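Local atomic coordinates of periplasmic solute binding protein (Candidatus liberibacter, PDB entry 4CL2), a protein that binds manganese or zinc ions in the periplasm and probably hands them to a membrane transporter for uptake. Residues K4-G15 with D24-A34. Numbering follows the deposited sequence.
Sequences KKVVLSSFSIIG and DLVTVTTLVEA. With SO4 (sulfate ion), chain B.
Asp24 O receives the ammonium of Lys4 (NZ to O 2.7 Å), whose extended chain crosses Thr27 at about a right angle. A water bridges Leu25 O to Lys5 N. On the sheet face of Val7, Val26 CG2 meets Val7 CG2 at 3.7 Å. Thr27 pairs in parallel: its N binds Lys5 O, and its O takes Val7 N almost head-on. Val28 sends CG1, anti to its own N (chi1 171°), over to Gly15 O at 3.5 Å, so the strand also packs on the first turn of helix 12-22. Thr29 bonds the residues flanking Leu8, its N to Val7 O and its O from Ser9 N, the latter donor standing 35° out of the carbonyl plane; its OG1 lies 3.3 Å from Leu8 CD1. Thr30 turns its N outward to O3 of a sulfate, probably from the crystallisation liquor, which Lys50 also binds (N to O3 2.9 Å), while CG2 rests against the Phe11-Ser12 peptide. Leu31 N continues the pattern to Ser9 O, and Val32 N binds Ser10 O as both chains turn the corner. Val32 CB then packs on Phe11 CB at 3.8 Å, and a water links Val32 O to Ser12 OG, which also bonds Leu249 N. Strands 6-9 and 27-30, joined through helix 12-22, form a beta-alpha-beta crossover at the edge of a four-stranded parallel sheet, with the Phe11 side chain about 8 Å from the bound manganese.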
# COMPACT_ATOMS: atom_id res chain seq x y z
N LYS A 4 3.87 -14.32 -25.66
CA LYS A 4 3.74 -14.10 -24.19
C LYS A 4 3.09 -12.76 -23.85
O LYS A 4 3.52 -11.70 -24.29
CB LYS A 4 5.09 -14.16 -23.55
CG LYS A 4 5.03 -14.21 -22.06
CD LYS A 4 6.26 -14.94 -21.57
CE LYS A 4 6.34 -14.96 -20.08
NZ LYS A 4 7.60 -15.59 -19.57
N LYS A 5 2.08 -12.82 -23.04
CA LYS A 5 1.31 -11.64 -22.69
C LYS A 5 2.11 -10.78 -21.70
O LYS A 5 2.99 -11.25 -21.00
CB LYS A 5 0.01 -12.09 -22.05
CG LYS A 5 -0.86 -12.72 -23.13
CD LYS A 5 -2.13 -13.26 -22.61
CE LYS A 5 -2.80 -14.17 -23.65
NZ LYS A 5 -3.06 -13.40 -24.90
N VAL A 6 1.79 -9.47 -21.73
CA VAL A 6 2.50 -8.47 -20.95
C VAL A 6 1.45 -7.78 -20.07
O VAL A 6 0.39 -7.37 -20.54
CB VAL A 6 3.19 -7.42 -21.88
CG1 VAL A 6 3.89 -6.32 -21.06
CG2 VAL A 6 4.23 -8.06 -22.74
N VAL A 7 1.70 -7.74 -18.79
CA VAL A 7 0.76 -7.16 -17.79
C VAL A 7 1.55 -6.05 -17.07
O VAL A 7 2.57 -6.30 -16.39
CB VAL A 7 0.30 -8.21 -16.78
CG1 VAL A 7 -0.59 -7.57 -15.75
CG2 VAL A 7 -0.41 -9.34 -17.50
N LEU A 8 1.08 -4.82 -17.27
CA LEU A 8 1.67 -3.59 -16.70
C LEU A 8 0.94 -3.23 -15.40
O LEU A 8 -0.25 -2.99 -15.37
CB LEU A 8 1.63 -2.45 -17.72
CG LEU A 8 2.12 -1.13 -17.13
CD1 LEU A 8 3.61 -1.15 -16.79
CD2 LEU A 8 1.79 -0.02 -18.19
N SER A 9 1.70 -3.20 -14.30
CA SER A 9 1.20 -2.73 -12.99
C SER A 9 1.59 -1.24 -12.80
O SER A 9 2.63 -0.78 -13.27
CB SER A 9 1.78 -3.59 -11.86
OG SER A 9 1.40 -4.96 -11.94
N SER A 10 0.72 -0.49 -12.15
CA SER A 10 0.94 0.94 -11.99
C SER A 10 2.16 1.23 -11.09
O SER A 10 2.83 2.23 -11.32
CB SER A 10 -0.31 1.65 -11.51
OG SER A 10 -0.67 1.21 -10.20
N PHE A 11 2.35 0.46 -10.05
CA PHE A 11 3.49 0.70 -9.15
C PHE A 11 3.95 -0.57 -8.48
O PHE A 11 3.42 -1.68 -8.68
CB PHE A 11 3.17 1.84 -8.14
CG PHE A 11 2.37 1.41 -6.91
CD1 PHE A 11 1.07 0.93 -6.99
CD2 PHE A 11 2.94 1.54 -5.65
CE1 PHE A 11 0.34 0.60 -5.84
CE2 PHE A 11 2.23 1.20 -4.50
CZ PHE A 11 0.93 0.74 -4.60
N SER A 12 5.09 -0.44 -7.78
CA SER A 12 5.88 -1.61 -7.39
C SER A 12 5.11 -2.63 -6.59
O SER A 12 5.30 -3.83 -6.77
CB SER A 12 7.13 -1.17 -6.58
OG SER A 12 6.81 -0.33 -5.45
N ILE A 13 4.25 -2.19 -5.70
CA ILE A 13 3.54 -3.13 -4.86
C ILE A 13 2.64 -4.03 -5.70
O ILE A 13 2.64 -5.26 -5.52
CB ILE A 13 2.75 -2.44 -3.78
CG1 ILE A 13 3.77 -1.77 -2.81
CG2 ILE A 13 1.75 -3.40 -3.11
CD1 ILE A 13 3.07 -1.11 -1.62
N ILE A 14 1.90 -3.45 -6.63
CA ILE A 14 1.06 -4.27 -7.51
C ILE A 14 1.84 -5.17 -8.44
O ILE A 14 1.52 -6.34 -8.64
CB ILE A 14 0.04 -3.37 -8.26
CG1 ILE A 14 -0.89 -2.68 -7.25
CG2 ILE A 14 -0.74 -4.14 -9.31
CD1 ILE A 14 -1.87 -1.69 -7.90
N GLY A 15 2.97 -4.67 -8.95
CA GLY A 15 3.85 -5.49 -9.74
C GLY A 15 4.32 -6.73 -9.03
O GLY A 15 4.35 -7.84 -9.61
N ASP A 24 5.83 -15.82 -13.98
CA ASP A 24 6.45 -16.01 -15.36
C ASP A 24 5.58 -16.61 -16.47
O ASP A 24 6.07 -16.72 -17.63
CB ASP A 24 7.80 -16.74 -15.34
CG ASP A 24 8.84 -16.06 -14.45
OD1 ASP A 24 8.92 -14.81 -14.38
OD2 ASP A 24 9.62 -16.80 -13.82
N LEU A 25 4.29 -16.88 -16.20
CA LEU A 25 3.37 -17.17 -17.27
C LEU A 25 3.10 -16.00 -18.18
O LEU A 25 2.76 -16.17 -19.32
CB LEU A 25 2.04 -17.69 -16.73
CG LEU A 25 2.22 -19.02 -15.98
CD1 LEU A 25 0.95 -19.23 -15.17
CD2 LEU A 25 2.49 -20.18 -16.91
N VAL A 26 3.23 -14.80 -17.62
CA VAL A 26 3.17 -13.52 -18.33
C VAL A 26 4.38 -12.69 -17.92
O VAL A 26 5.01 -12.95 -16.89
CB VAL A 26 1.88 -12.73 -18.05
CG1 VAL A 26 0.66 -13.57 -18.35
CG2 VAL A 26 1.86 -12.14 -16.65
N THR A 27 4.70 -11.70 -18.76
CA THR A 27 5.70 -10.72 -18.42
C THR A 27 5.09 -9.62 -17.59
O THR A 27 4.16 -9.00 -18.03
CB THR A 27 6.32 -10.14 -19.70
OG1 THR A 27 6.89 -11.24 -20.43
CG2 THR A 27 7.40 -9.12 -19.39
N VAL A 28 5.57 -9.42 -16.35
CA VAL A 28 5.02 -8.41 -15.49
C VAL A 28 5.97 -7.20 -15.53
O VAL A 28 7.20 -7.32 -15.29
CB VAL A 28 4.87 -8.95 -14.05
CG1 VAL A 28 4.49 -7.83 -13.10
CG2 VAL A 28 3.81 -10.04 -14.02
N THR A 29 5.43 -6.06 -15.87
CA THR A 29 6.14 -4.78 -15.90
C THR A 29 5.50 -3.86 -14.86
O THR A 29 4.36 -4.13 -14.36
CB THR A 29 6.09 -4.18 -17.29
OG1 THR A 29 4.72 -4.11 -17.74
CG2 THR A 29 6.95 -4.99 -18.25
N THR A 30 6.23 -2.79 -14.56
CA THR A 30 5.81 -1.78 -13.58
C THR A 30 6.05 -0.39 -14.11
O THR A 30 7.13 -0.12 -14.69
CB THR A 30 6.63 -1.99 -12.26
OG1 THR A 30 6.41 -3.32 -11.76
CG2 THR A 30 6.23 -0.96 -11.23
N LEU A 31 5.10 0.51 -13.92
CA LEU A 31 5.28 1.87 -14.37
C LEU A 31 6.08 2.69 -13.35
O LEU A 31 7.15 3.16 -13.67
CB LEU A 31 3.93 2.55 -14.63
CG LEU A 31 3.91 4.00 -15.08
CD1 LEU A 31 4.56 4.12 -16.45
CD2 LEU A 31 2.50 4.57 -15.19
N VAL A 32 5.52 2.87 -12.15
CA VAL A 32 6.14 3.70 -11.12
C VAL A 32 6.98 2.72 -10.31
O VAL A 32 6.52 2.00 -9.45
CB VAL A 32 5.07 4.41 -10.22
CG1 VAL A 32 5.79 5.23 -9.13
CG2 VAL A 32 4.16 5.27 -11.06
N GLU A 33 8.26 2.70 -10.63
CA GLU A 33 9.15 1.73 -10.07
C GLU A 33 9.42 2.16 -8.61
O GLU A 33 9.21 3.31 -8.22
CB GLU A 33 10.47 1.67 -10.82
CG GLU A 33 10.37 1.34 -12.29
CD GLU A 33 10.35 -0.11 -12.61
OE1 GLU A 33 10.15 -0.92 -11.70
OE2 GLU A 33 10.55 -0.41 -13.83
N ALA A 34 9.89 1.19 -7.87
CA ALA A 34 10.25 1.40 -6.44
C ALA A 34 11.11 2.64 -6.30
O ALA A 34 12.03 2.84 -7.09
CB ALA A 34 11.03 0.20 -5.97
S SO4 B . 9.91 -3.64 -15.37
O1 SO4 B . 10.58 -2.99 -14.23
O2 SO4 B . 10.69 -3.82 -16.62
O3 SO4 B . 8.87 -2.76 -15.73
O4 SO4 B . 9.49 -4.98 -14.96
O HOH W 1 9.14 -12.46 -19.36
O HOH W 2 1.39 -15.36 -21.58
O HOH W 3 6.58 2.06 -6.59